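Local atomic coordinates of L-iditol 2-dehydrogenase (Clostridium scindens, PDB entry 4OH1), a protein that probably oxidises L-iditol and related polyols with NAD+, as a zinc-binding member of the zinc-containing alcohol dehydrogenase family. Residues Lys39-Ser44 against Ala148-Tyr153; Ser48-Leu53 against Tyr338-Ala343; Asp81-Thr86 against Phe92-Lys97; Ala193-Ala198 against Pro313-Ser318; Glu232-Leu237 against Leu259-Arg264. All coordinates share one frame; numbering follows the deposited sequence.

Interaction 1 (Lys39-Ser44 against Ala148-Tyr153)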
# COMPACT_ATOMS: atom_id res chain seq x y z
N LYS A 39 -6.40 2.23 39.25
CA LYS A 39 -7.38 3.04 39.87
C LYS A 39 -7.96 3.91 38.76
O LYS A 39 -7.25 4.75 38.19
CB LYS A 39 -6.75 3.93 40.90
CG LYS A 39 -7.77 4.57 41.71
CD LYS A 39 -7.35 5.87 42.31
CE LYS A 39 -8.43 6.26 43.31
NZ LYS A 39 -8.16 7.60 43.82
N VAL A 40 -9.27 3.78 38.52
CA VAL A 40 -9.86 4.43 37.37
C VAL A 40 -10.22 5.84 37.77
O VAL A 40 -10.84 6.06 38.78
CB VAL A 40 -11.07 3.67 36.88
CG1 VAL A 40 -11.61 4.32 35.59
CG2 VAL A 40 -10.69 2.24 36.57
N VAL A 41 -9.81 6.79 36.94
CA VAL A 41 -10.09 8.20 37.20
C VAL A 41 -11.19 8.76 36.27
O VAL A 41 -12.12 9.41 36.72
CB VAL A 41 -8.80 9.02 37.11
CG1 VAL A 41 -9.09 10.55 37.22
CG2 VAL A 41 -7.85 8.54 38.16
N TYR A 42 -11.10 8.46 34.97
CA TYR A 42 -12.15 8.84 34.05
C TYR A 42 -12.57 7.66 33.22
O TYR A 42 -11.75 6.90 32.73
CB TYR A 42 -11.66 9.95 33.15
CG TYR A 42 -11.72 11.30 33.77
CD1 TYR A 42 -12.90 12.00 33.77
CD2 TYR A 42 -10.60 11.90 34.32
CE1 TYR A 42 -12.99 13.25 34.34
CE2 TYR A 42 -10.66 13.19 34.89
CZ TYR A 42 -11.87 13.84 34.89
OH TYR A 42 -12.04 15.09 35.42
N ALA A 43 -13.88 7.53 33.07
CA ALA A 43 -14.47 6.55 32.18
C ALA A 43 -15.48 7.26 31.24
O ALA A 43 -16.26 8.10 31.64
CB ALA A 43 -15.13 5.52 32.93
N SER A 44 -15.42 6.88 29.98
CA SER A 44 -16.33 7.38 29.01
C SER A 44 -17.33 6.34 28.59
O SER A 44 -17.10 5.14 28.61
CB SER A 44 -15.59 7.84 27.76
OG SER A 44 -16.55 8.55 27.03
N ALA A 148 -0.32 14.20 31.63
CA ALA A 148 -1.55 14.06 30.85
C ALA A 148 -2.77 14.44 31.62
O ALA A 148 -2.93 14.04 32.77
CB ALA A 148 -1.73 12.65 30.44
N ASP A 149 -3.68 15.14 30.95
CA ASP A 149 -5.04 15.38 31.46
C ASP A 149 -5.84 14.10 31.23
O ASP A 149 -6.20 13.77 30.09
CB ASP A 149 -5.67 16.55 30.71
CG ASP A 149 -7.12 16.79 31.10
OD1 ASP A 149 -7.75 15.91 31.73
OD2 ASP A 149 -7.66 17.87 30.77
N LEU A 150 -6.11 13.39 32.31
CA LEU A 150 -6.76 12.10 32.23
C LEU A 150 -8.14 12.09 31.58
O LEU A 150 -8.61 11.07 31.10
CB LEU A 150 -6.86 11.54 33.65
CG LEU A 150 -5.49 11.11 34.16
CD1 LEU A 150 -5.56 10.81 35.64
CD2 LEU A 150 -5.00 9.87 33.45
N LYS A 151 -8.83 13.21 31.63
CA LYS A 151 -10.14 13.30 31.08
C LYS A 151 -10.10 13.06 29.58
O LYS A 151 -10.91 12.34 29.05
CB LYS A 151 -10.67 14.71 31.34
CG LYS A 151 -12.03 14.99 30.77
CD LYS A 151 -12.43 16.41 31.15
CE LYS A 151 -13.70 16.78 30.52
NZ LYS A 151 -14.33 17.93 31.20
N ASP A 152 -9.16 13.67 28.92
CA ASP A 152 -9.05 13.53 27.48
C ASP A 152 -8.57 12.18 27.07
O ASP A 152 -9.02 11.66 26.04
CB ASP A 152 -8.11 14.55 26.92
CG ASP A 152 -8.70 15.97 26.96
OD1 ASP A 152 -9.92 16.20 27.15
OD2 ASP A 152 -7.88 16.88 26.80
N TYR A 153 -7.67 11.60 27.85
CA TYR A 153 -7.12 10.25 27.50
C TYR A 153 -8.10 9.13 27.74
O TYR A 153 -7.90 8.03 27.28
CB TYR A 153 -5.78 9.99 28.20
CG TYR A 153 -4.63 10.80 27.60
CD1 TYR A 153 -4.45 12.11 27.93
CD2 TYR A 153 -3.75 10.23 26.70
CE1 TYR A 153 -3.44 12.85 27.36
CE2 TYR A 153 -2.71 10.94 26.17
CZ TYR A 153 -2.56 12.26 26.50
OH TYR A 153 -1.55 12.99 25.93
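Lys151, which lies over the Tyr42 ring, gives its backbone N to Asp149 OD1 in a 2.9 Å capping bond within 148-153. The oxygen is met on its anti side, with the donor 31° out of the carboxylate plane; Asp149 thus caps the first turn of the short, weakly bonded helix 150-153 and fixes the backbone that the tyrosine leans on. Across the gap the meeting is between carbon and an aromatic face. Lys151 CB stands 3.8 Å from the centroid of the Tyr42 ring, 11° off the normal, a CH-pi contact, while Lys151 CA lies above the same face nearer the rim. With CG anti to the backbone N (chi1 177°) and the chain extended beyond it, the lysine runs on past Tyr42 CE1. Leu150 adds apolar contacts: its CB is 3.8 Å from Tyr42 CD2, and its CD1 meets Val41 CG1 at 3.9 Å. Two consecutive strand residues can both point at the helix because Val41 and Tyr42 form a classic beta bulge opposite Ser77 of strand 75-83. Ser77 OG also binds Leu150 O, which ties the helix to that neighbouring strand. Further out, Glu324 of strand 321-326 serves both polar ends, OE1 in a salt bridge with Lys151 NZ and OE2 in a hydrogen bond with Tyr42 OH. The lysine is therefore held by its CB over an aromatic face and by a salt bridge at NZ, and the shared carboxylate would be expected to keep its negative charge.

Interaction 2 (Ser48-Leu53 against Tyr338-Ala343)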
# COMPACT_ATOMS: atom_id res chain seq x y z
N SER A 48 -22.02 1.78 21.85
CA SER A 48 -22.30 0.34 22.05
C SER A 48 -22.92 0.10 23.42
O SER A 48 -23.82 -0.71 23.54
CB SER A 48 -21.03 -0.49 21.90
OG SER A 48 -20.11 -0.23 22.94
N ASP A 49 -22.43 0.80 24.45
CA ASP A 49 -23.06 0.77 25.79
C ASP A 49 -24.56 1.14 25.67
O ASP A 49 -25.40 0.52 26.34
CB ASP A 49 -22.33 1.73 26.80
CG ASP A 49 -20.79 1.43 26.98
OD1 ASP A 49 -20.39 0.26 27.08
OD2 ASP A 49 -19.98 2.38 27.06
N THR A 50 -24.88 2.14 24.83
CA THR A 50 -26.27 2.62 24.63
C THR A 50 -27.12 1.57 23.89
O THR A 50 -28.30 1.41 24.21
CB THR A 50 -26.34 4.00 23.85
OG1 THR A 50 -25.21 4.83 24.13
CG2 THR A 50 -27.63 4.78 24.17
N HIS A 51 -26.53 0.90 22.89
CA HIS A 51 -27.18 -0.18 22.10
C HIS A 51 -27.57 -1.38 22.98
O HIS A 51 -28.63 -1.96 22.79
CB HIS A 51 -26.27 -0.62 20.92
CG HIS A 51 -26.85 -1.69 20.04
ND1 HIS A 51 -27.46 -1.42 18.83
CD2 HIS A 51 -26.89 -3.04 20.18
CE1 HIS A 51 -27.86 -2.55 18.27
NE2 HIS A 51 -27.53 -3.55 19.07
N ILE A 52 -26.70 -1.75 23.93
CA ILE A 52 -27.02 -2.81 24.92
C ILE A 52 -28.28 -2.43 25.68
O ILE A 52 -29.16 -3.26 25.90
CB ILE A 52 -25.84 -3.04 25.95
CG1 ILE A 52 -24.62 -3.65 25.25
CG2 ILE A 52 -26.28 -3.95 27.10
CD1 ILE A 52 -23.29 -3.53 26.02
N LEU A 53 -28.35 -1.17 26.04
CA LEU A 53 -29.35 -0.71 26.96
C LEU A 53 -30.69 -0.40 26.27
O LEU A 53 -31.73 -0.87 26.67
CB LEU A 53 -28.82 0.52 27.70
CG LEU A 53 -27.76 0.18 28.75
CD1 LEU A 53 -26.78 1.37 29.03
CD2 LEU A 53 -28.50 -0.25 30.00
N TYR A 338 -29.07 8.68 27.54
CA TYR A 338 -30.31 8.23 26.90
C TYR A 338 -30.95 9.39 26.17
O TYR A 338 -31.64 9.16 25.23
CB TYR A 338 -31.34 7.60 27.87
CG TYR A 338 -30.84 6.42 28.71
CD1 TYR A 338 -30.01 5.43 28.18
CD2 TYR A 338 -31.21 6.31 30.06
CE1 TYR A 338 -29.57 4.38 28.97
CE2 TYR A 338 -30.77 5.28 30.83
CZ TYR A 338 -29.96 4.32 30.29
OH TYR A 338 -29.54 3.31 31.11
N SER A 339 -30.70 10.64 26.57
CA SER A 339 -31.20 11.78 25.82
C SER A 339 -30.63 11.84 24.40
O SER A 339 -31.18 12.52 23.55
CB SER A 339 -30.91 13.10 26.54
OG SER A 339 -29.61 13.58 26.22
N LYS A 340 -29.52 11.16 24.13
CA LYS A 340 -28.85 11.29 22.85
C LYS A 340 -28.53 12.72 22.40
O LYS A 340 -28.22 12.94 21.25
CB LYS A 340 -29.66 10.55 21.80
CG LYS A 340 -29.11 9.18 21.56
CD LYS A 340 -30.20 8.19 21.26
CE LYS A 340 -29.63 6.78 21.10
NZ LYS A 340 -30.71 5.74 21.04
N LYS A 341 -28.53 13.69 23.30
CA LYS A 341 -28.17 15.04 22.93
C LYS A 341 -26.67 15.27 22.78
O LYS A 341 -26.30 16.19 22.06
CB LYS A 341 -28.69 16.06 23.96
CG LYS A 341 -30.20 15.94 24.23
CD LYS A 341 -30.75 17.08 25.08
CE LYS A 341 -30.80 18.34 24.24
NZ LYS A 341 -31.57 19.40 24.87
N TYR A 342 -25.82 14.46 23.43
CA TYR A 342 -24.40 14.83 23.66
C TYR A 342 -23.46 13.97 22.88
O TYR A 342 -23.74 12.78 22.65
CB TYR A 342 -24.04 14.79 25.15
CG TYR A 342 -24.96 15.63 25.96
CD1 TYR A 342 -24.84 17.00 25.97
CD2 TYR A 342 -26.01 15.05 26.68
CE1 TYR A 342 -25.71 17.80 26.71
CE2 TYR A 342 -26.90 15.84 27.41
CZ TYR A 342 -26.75 17.21 27.41
OH TYR A 342 -27.61 17.99 28.12
N ALA A 343 -22.32 14.55 22.46
CA ALA A 343 -21.39 13.80 21.66
C ALA A 343 -20.70 12.72 22.52
O ALA A 343 -20.73 11.55 22.18
CB ALA A 343 -20.38 14.71 20.97
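Leu53 and Tyr338 make the close half of this contact, meeting at about a right angle. The leucine comes to the ring at its edge, with CD1 near the ring plane and 4.1 Å from Tyr338 CE1. Its other methyl, CD2, lies 3.9 Å from Tyr338 OH, so both methyls come up to the hydroxyl from one side. No hydrogen bond joins the segments. The outer half is much looser: Thr50 CG2 and Lys340 CE approach to just 4.2 Å, and Lys340 belongs to the exposed surface. That lysine follows helix 330-338 with positive phi (53°), and a bend at chi2 (145°) brings CE obliquely up to the threonine methyl. Behind it, Ser339 OG accepts from Lys341 N at 3.1 Å, an ST turn that shapes the exit from the helix. The other branch of Thr50, OG1, is hydrogen-bonded to the backbone O of the oxidised cysteine at position 46, a zinc ligand. The contact thus joins helix 48-54, just after a metal ligand, to the end of helix 330-338, as in the catalytic domain of zinc-containing alcohol dehydrogenases, built from both ends of the chain.

Interaction 3 (Asp81-Thr86 against Phe92-Lys97)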
# COMPACT_ATOMS: atom_id res chain seq x y z
N ASP A 81 -2.37 1.20 40.39
CA ASP A 81 -2.58 1.06 41.81
C ASP A 81 -1.81 -0.13 42.38
O ASP A 81 -1.40 -0.10 43.52
CB ASP A 81 -4.05 0.81 42.06
CG ASP A 81 -4.38 0.75 43.51
OD1 ASP A 81 -4.24 1.81 44.16
OD2 ASP A 81 -4.81 -0.32 44.00
N LYS A 82 -1.59 -1.18 41.59
CA LYS A 82 -0.86 -2.34 42.03
C LYS A 82 -0.47 -3.20 40.84
O LYS A 82 -1.22 -3.33 39.86
CB LYS A 82 -1.74 -3.16 42.94
CG LYS A 82 -1.16 -4.49 43.34
CD LYS A 82 -1.90 -5.06 44.53
CE LYS A 82 -1.38 -6.46 44.95
NZ LYS A 82 -2.30 -7.02 45.96
N VAL A 83 0.73 -3.77 40.93
CA VAL A 83 1.39 -4.44 39.82
C VAL A 83 1.81 -5.87 40.25
O VAL A 83 2.45 -6.04 41.25
CB VAL A 83 2.69 -3.64 39.45
CG1 VAL A 83 3.40 -4.29 38.28
CG2 VAL A 83 2.38 -2.24 39.03
N GLY A 84 1.46 -6.90 39.48
CA GLY A 84 2.05 -8.22 39.68
C GLY A 84 3.56 -8.20 39.44
O GLY A 84 4.10 -7.36 38.73
N SER A 85 4.26 -9.16 40.04
CA SER A 85 5.70 -9.22 39.94
C SER A 85 6.22 -9.32 38.51
O SER A 85 7.19 -8.66 38.18
CB SER A 85 6.24 -10.37 40.82
OG SER A 85 5.55 -11.58 40.56
N THR A 86 5.59 -10.08 37.62
CA THR A 86 6.10 -10.11 36.25
C THR A 86 5.94 -8.73 35.59
O THR A 86 6.84 -8.19 34.92
CB THR A 86 5.41 -11.16 35.41
OG1 THR A 86 5.59 -12.42 36.02
CG2 THR A 86 6.02 -11.21 34.03
N PHE A 92 6.29 -1.78 34.57
CA PHE A 92 5.09 -1.05 35.04
C PHE A 92 5.25 -0.80 36.52
O PHE A 92 5.72 -1.66 37.26
CB PHE A 92 3.83 -1.86 34.77
CG PHE A 92 3.56 -2.11 33.31
CD1 PHE A 92 2.90 -1.18 32.55
CD2 PHE A 92 3.96 -3.27 32.72
CE1 PHE A 92 2.62 -1.41 31.23
CE2 PHE A 92 3.72 -3.51 31.40
CZ PHE A 92 3.02 -2.57 30.63
N LYS A 93 4.84 0.37 36.98
CA LYS A 93 5.05 0.78 38.35
C LYS A 93 3.81 1.49 38.86
O LYS A 93 3.15 2.19 38.10
CB LYS A 93 6.23 1.78 38.45
CG LYS A 93 7.65 1.25 38.18
CD LYS A 93 8.00 0.13 39.11
CE LYS A 93 9.08 -0.72 38.51
NZ LYS A 93 10.30 0.12 38.22
N VAL A 94 3.51 1.33 40.16
CA VAL A 94 2.48 2.14 40.80
C VAL A 94 2.77 3.65 40.60
O VAL A 94 3.91 4.07 40.65
CB VAL A 94 2.34 1.83 42.26
CG1 VAL A 94 1.45 2.89 42.99
CG2 VAL A 94 1.81 0.40 42.53
N GLY A 95 1.70 4.43 40.37
CA GLY A 95 1.78 5.86 40.07
C GLY A 95 1.77 6.20 38.58
O GLY A 95 1.60 7.36 38.22
N GLN A 96 2.01 5.24 37.70
CA GLN A 96 2.01 5.58 36.25
C GLN A 96 0.61 5.85 35.76
O GLN A 96 -0.28 5.08 36.02
CB GLN A 96 2.62 4.45 35.42
CG GLN A 96 4.13 4.36 35.61
CD GLN A 96 4.75 3.09 35.08
OE1 GLN A 96 4.10 2.17 34.59
NE2 GLN A 96 6.03 3.03 35.19
N LYS A 97 0.40 6.99 35.11
CA LYS A 97 -0.82 7.24 34.35
C LYS A 97 -0.91 6.30 33.12
O LYS A 97 0.06 6.16 32.37
CB LYS A 97 -0.85 8.68 33.90
CG LYS A 97 -1.04 9.68 35.06
CD LYS A 97 -1.20 11.06 34.57
CE LYS A 97 -1.42 12.01 35.70
NZ LYS A 97 -1.46 13.37 35.09
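Val83 turns CG1 anti to its own nitrogen (chi1 -179°), and with CG2 beside that nitrogen both methyls are spread across the backbone of Phe92 to Val94. CG1 comes to 3.7 Å from Phe92 O, and CG2 lies 3.9 Å from Val94 N. With CG1 likewise anti to its nitrogen (chi1 168°), Val94 has CG2 beside the nitrogen, and it is this methyl that reaches Asp81 O, at 3.4 Å. Each valine therefore rests on the other segment's main chain, and the two CG2 methyls meet more distantly, at 4.4 Å. No hydrogen bond crosses between the segments. The cost falls on Phe92 O, which is buried here beneath the methyls and finds no polar partner in the model. The turn that carries Val94 is held from within: Lys93 to Gln96 is a type II beta turn, with Gly95 at the position of positive phi (95°). Gln96 OE1 takes up Lys93 N at 3.1 Å, but the donor stands well above the amide carbonyl plane, away from the lone pairs. Further backbone bonds from Gly95 and Gln96 to Ile80 anchor the turn on strand 75-83, while Asp81 and Lys82 form a classic beta bulge opposite Arg37, whose NH1 makes a salt bridge with Asp81 OD2. A strand leading through the short helix 85-89 and a tight turn back to its antiparallel neighbour, strand 97-100, gives a compact connection at the surface, within the GroES-like domain.

Interaction 4 (Ala193-Ala198 against Pro313-Ser318)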
# COMPACT_ATOMS: atom_id res chain seq x y z
N ALA A 193 -10.12 13.90 9.78
CA ALA A 193 -10.16 14.17 8.34
C ALA A 193 -9.36 15.44 8.09
O ALA A 193 -8.60 15.47 7.15
CB ALA A 193 -11.55 14.31 7.80
N ARG A 194 -9.47 16.46 8.95
CA ARG A 194 -8.64 17.61 8.77
C ARG A 194 -7.15 17.28 8.83
O ARG A 194 -6.35 17.82 8.03
CB ARG A 194 -8.91 18.66 9.82
CG ARG A 194 -10.17 19.40 9.61
CD ARG A 194 -9.87 20.63 8.77
NE ARG A 194 -11.04 21.45 8.52
CZ ARG A 194 -11.01 22.60 7.85
NH1 ARG A 194 -9.87 23.09 7.36
NH2 ARG A 194 -12.13 23.27 7.66
N LEU A 195 -6.80 16.40 9.76
CA LEU A 195 -5.40 16.06 10.06
C LEU A 195 -4.91 15.00 9.12
O LEU A 195 -3.81 14.51 9.27
CB LEU A 195 -5.20 15.55 11.51
CG LEU A 195 -5.47 16.63 12.54
CD1 LEU A 195 -5.75 16.00 13.87
CD2 LEU A 195 -4.28 17.53 12.65
N ALA A 196 -5.73 14.62 8.16
CA ALA A 196 -5.24 13.75 7.08
C ALA A 196 -5.25 14.46 5.70
O ALA A 196 -5.16 13.83 4.65
CB ALA A 196 -6.04 12.53 7.07
N GLY A 197 -5.40 15.79 5.70
CA GLY A 197 -5.34 16.51 4.48
C GLY A 197 -6.58 16.60 3.63
O GLY A 197 -6.51 17.06 2.48
N ALA A 198 -7.73 16.26 4.19
CA ALA A 198 -8.95 16.37 3.45
C ALA A 198 -9.23 17.80 3.09
O ALA A 198 -9.11 18.67 3.95
CB ALA A 198 -10.11 15.81 4.21
N PRO A 313 -2.74 14.84 22.01
CA PRO A 313 -2.45 16.30 22.05
C PRO A 313 -2.79 17.07 20.74
O PRO A 313 -2.78 18.30 20.75
CB PRO A 313 -0.94 16.40 22.33
CG PRO A 313 -0.54 15.01 22.75
CD PRO A 313 -1.54 14.04 22.19
N ARG A 314 -3.02 16.38 19.64
CA ARG A 314 -3.43 17.04 18.40
C ARG A 314 -4.94 17.22 18.29
O ARG A 314 -5.39 17.84 17.37
CB ARG A 314 -2.99 16.22 17.17
CG ARG A 314 -1.46 16.17 16.92
CD ARG A 314 -0.70 17.53 17.00
NE ARG A 314 0.55 17.47 16.20
CZ ARG A 314 1.68 18.14 16.43
NH1 ARG A 314 1.82 18.92 17.48
NH2 ARG A 314 2.71 18.05 15.57
N MSE A 315 -5.71 16.61 19.16
CA MSE A 315 -7.14 16.64 19.05
C MSE A 315 -7.61 17.73 19.98
O MSE A 315 -6.90 18.10 20.88
CB MSE A 315 -7.78 15.37 19.58
CG MSE A 315 -7.30 14.11 19.00
SE MSE A 315 -7.72 14.11 17.10
CE MSE A 315 -9.63 13.83 17.27
N ASP A 316 -8.82 18.21 19.81
CA ASP A 316 -9.41 19.18 20.77
C ASP A 316 -10.70 18.61 21.29
O ASP A 316 -11.73 18.61 20.59
CB ASP A 316 -9.68 20.48 20.08
CG ASP A 316 -10.31 21.53 21.01
OD1 ASP A 316 -10.66 21.21 22.15
OD2 ASP A 316 -10.46 22.66 20.57
N PHE A 317 -10.67 18.09 22.50
CA PHE A 317 -11.83 17.37 22.99
C PHE A 317 -12.77 18.30 23.68
O PHE A 317 -13.80 17.88 24.17
CB PHE A 317 -11.44 16.22 23.92
CG PHE A 317 -10.82 15.07 23.22
CD1 PHE A 317 -11.50 14.42 22.23
CD2 PHE A 317 -9.55 14.69 23.47
CE1 PHE A 317 -10.90 13.38 21.53
CE2 PHE A 317 -8.98 13.64 22.77
CZ PHE A 317 -9.65 12.99 21.83
N SER A 318 -12.45 19.58 23.73
CA SER A 318 -13.38 20.53 24.36
C SER A 318 -14.59 20.67 23.45
O SER A 318 -15.57 21.18 23.82
CB SER A 318 -12.72 21.87 24.51
OG SER A 318 -12.51 22.47 23.22
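A Schellman motif ends helix 184-194, whose start carries the last glycine of a GxGxxG sequence, consistent with a Rossmann nucleotide-binding turn, and Leu195 reaches from this helix end to Arg314 and Met315. Gly197, with positive phi (83°), is the C-prime residue of the motif. Ala193 O receives Ala196 N and Ala198 N from opposite faces of its plane, each bond 3.2 Å long, so the turn that presents the leucine is firmly set. With CG anti to the carbonyl carbon (chi1 -67°) the Leu195 side chain heads for the loop, where CD1 makes the contacts. It stands 4.0 Å from Arg314 O, 4.3 Å from Arg314 CB and 4.2 Å from the SE atom of Met315, which is a selenomethionine. Thus one methyl settles among a carbonyl, an aliphatic stem and a selenium, with no hydrogen bond between the segments. Met315 in turn packs on Gln191 and Leu192 of the same helix, and its CB lies 3.7 Å above one face of the Phe317 ring, offset toward the rim. Beyond it, Asp316 OD1 takes Ser318 N at 2.9 Å, an Asx turn. The guanidinium group of Arg314 leaves the leucine behind: NH2 makes a salt bridge with Asp220 of the second subunit, and NE bonds to Ala198 O of that subunit. A helix end of the nucleotide-binding-type Rossmann domain thus meets the loop before strand 321-326 at a subunit interface.

Interaction 5 (Glu232-Leu237 against Leu259-Arg264); sequences ERAIEL and LQLLAR
Neither segment brings an aromatic ring to the meeting of Ala234 and Ile235 with Leu261; a flat group nearby is the side chain of Phe204, from strand 200-205, which touches both Ala234 and Leu261. What passes between the segments is purely aliphatic, and a single methyl does nearly all of it. Leu261 CD2 lies 4.0 Å from Ala234 CB and 4.3 Å from Ile235 CG1, so it fits against two successive residues of one helical turn. Its placement follows from the torsions: CG is anti to the carbonyl carbon (chi1 -69°), and chi2 of 167° sends CD1 out along the trans direction and leaves CD2, the other branch, to meet the facing helix. Ile235 answers in kind, for although its CB bond does not aim at the other segment, CG1 bends in toward the methyl. The small Ala234 lets the leucine come close to the helix backbone, and the nearest alpha carbons, those of Ile235 and Leu261, are 7.2 Å apart. No hydrogen bond links the segments directly; Tyr242 of strand 242-247 does so at one remove, its OH bonding to Ala234 O and its backbone to Leu261 and Ala263. Leu261 is the last helical residue before the chain turns into strand 262-263. The end of helix 252-261 thus packs against helix 230-238 beside the parallel sheet, the layered alpha/beta order of a Rossmann fold.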
# COMPACT_ATOMS: atom_id res chain seq x y z
N GLU A 232 -27.64 15.70 -3.86
CA GLU A 232 -27.21 16.57 -4.92
C GLU A 232 -26.69 17.83 -4.36
O GLU A 232 -25.69 18.30 -4.87
CB GLU A 232 -28.32 16.85 -5.97
CG GLU A 232 -28.66 15.63 -6.82
CD GLU A 232 -29.66 14.64 -6.14
OE1 GLU A 232 -29.82 14.58 -4.86
OE2 GLU A 232 -30.34 13.92 -6.93
N ARG A 233 -27.30 18.39 -3.32
CA ARG A 233 -26.66 19.56 -2.69
C ARG A 233 -25.23 19.21 -2.28
O ARG A 233 -24.29 19.93 -2.59
CB ARG A 233 -27.42 20.07 -1.48
CG ARG A 233 -28.82 20.50 -1.80
CD ARG A 233 -29.50 21.29 -0.65
NE ARG A 233 -30.13 20.46 0.39
CZ ARG A 233 -31.24 19.72 0.23
NH1 ARG A 233 -31.85 19.64 -0.96
NH2 ARG A 233 -31.72 19.02 1.26
N ALA A 234 -25.06 18.05 -1.64
CA ALA A 234 -23.75 17.68 -1.13
C ALA A 234 -22.75 17.53 -2.25
O ALA A 234 -21.61 17.93 -2.13
CB ALA A 234 -23.81 16.39 -0.30
N ILE A 235 -23.18 16.97 -3.36
CA ILE A 235 -22.26 16.75 -4.46
C ILE A 235 -21.91 18.11 -5.11
O ILE A 235 -20.72 18.40 -5.40
CB ILE A 235 -22.87 15.78 -5.46
CG1 ILE A 235 -22.83 14.38 -4.87
CG2 ILE A 235 -22.13 15.82 -6.76
CD1 ILE A 235 -23.93 13.53 -5.47
N GLU A 236 -22.92 18.95 -5.26
CA GLU A 236 -22.71 20.34 -5.63
C GLU A 236 -21.65 20.96 -4.74
O GLU A 236 -20.66 21.42 -5.24
CB GLU A 236 -24.01 21.15 -5.54
CG GLU A 236 -23.90 22.60 -5.96
CD GLU A 236 -23.92 22.80 -7.50
OE1 GLU A 236 -23.88 21.81 -8.29
OE2 GLU A 236 -23.99 23.98 -7.94
N LEU A 237 -21.80 20.92 -3.41
CA LEU A 237 -20.88 21.64 -2.52
C LEU A 237 -19.45 21.16 -2.59
O LEU A 237 -18.52 21.92 -2.37
CB LEU A 237 -21.36 21.50 -1.10
CG LEU A 237 -22.64 22.28 -0.84
CD1 LEU A 237 -23.16 21.87 0.49
CD2 LEU A 237 -22.44 23.80 -0.89
N LEU A 259 -23.41 5.28 0.13
CA LEU A 259 -22.97 4.62 -1.10
C LEU A 259 -23.25 5.51 -2.31
O LEU A 259 -22.44 5.62 -3.25
CB LEU A 259 -23.66 3.26 -1.26
CG LEU A 259 -23.23 2.36 -2.40
CD1 LEU A 259 -21.78 1.96 -2.29
CD2 LEU A 259 -24.12 1.09 -2.38
N GLN A 260 -24.39 6.18 -2.29
CA GLN A 260 -24.73 7.06 -3.40
C GLN A 260 -23.81 8.25 -3.59
O GLN A 260 -23.57 8.66 -4.70
CB GLN A 260 -26.14 7.59 -3.21
CG GLN A 260 -27.15 6.51 -3.39
CD GLN A 260 -28.55 7.06 -3.37
OE1 GLN A 260 -28.87 8.01 -2.61
NE2 GLN A 260 -29.42 6.47 -4.20
N LEU A 261 -23.34 8.78 -2.47
CA LEU A 261 -22.37 9.88 -2.41
C LEU A 261 -20.97 9.52 -2.84
O LEU A 261 -20.17 10.37 -3.20
CB LEU A 261 -22.27 10.40 -0.97
CG LEU A 261 -23.48 11.14 -0.41
CD1 LEU A 261 -23.30 11.28 1.08
CD2 LEU A 261 -23.68 12.47 -1.06
N LEU A 262 -20.67 8.25 -2.82
CA LEU A 262 -19.35 7.81 -3.05
C LEU A 262 -18.89 8.00 -4.52
O LEU A 262 -19.54 7.59 -5.45
CB LEU A 262 -19.27 6.32 -2.62
CG LEU A 262 -17.80 5.82 -2.53
CD1 LEU A 262 -17.05 6.45 -1.40
CD2 LEU A 262 -17.84 4.30 -2.37
N ALA A 263 -17.74 8.63 -4.70
CA ALA A 263 -17.14 8.82 -6.03
C ALA A 263 -16.67 7.53 -6.65
O ALA A 263 -16.52 6.51 -5.98
CB ALA A 263 -15.99 9.75 -5.92
N ARG A 264 -16.43 7.58 -7.96
CA ARG A 264 -15.84 6.46 -8.66
C ARG A 264 -14.48 6.19 -8.04
O ARG A 264 -13.77 7.12 -7.72
CB ARG A 264 -15.71 6.73 -10.16
CG ARG A 264 -17.03 6.98 -10.85
CD ARG A 264 -16.85 7.26 -12.38
NE ARG A 264 -16.77 6.02 -13.14
CZ ARG A 264 -16.33 5.94 -14.40
NH1 ARG A 264 -15.93 7.04 -15.02
NH2 ARG A 264 -16.28 4.78 -15.04

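Overall arrangement
Interactions 1 to 3 belong to the catalytic, GroES-like part; interaction 5 lies in the Rossmann part, and interaction 4 joins that part to a loop that also touches interaction 1. Interactions 1 and 3 reach one sheet through the neighbouring strands 35-44 and 75-83, and Lys97 NZ joins them by a probable hydrogen bond to Ala148 O. Interaction 3 is a surface contact and interaction 5 a buried one, on opposite sides of the chain's centre. Interactions 1, 2 and 4 are partly buried. None of the five has a hydrogen bond between its segments: an aromatic face serves interaction 1, an aromatic edge interaction 2, methyls the others. Beside interaction 4, Arg314 also binds Asp220 of the second subunit.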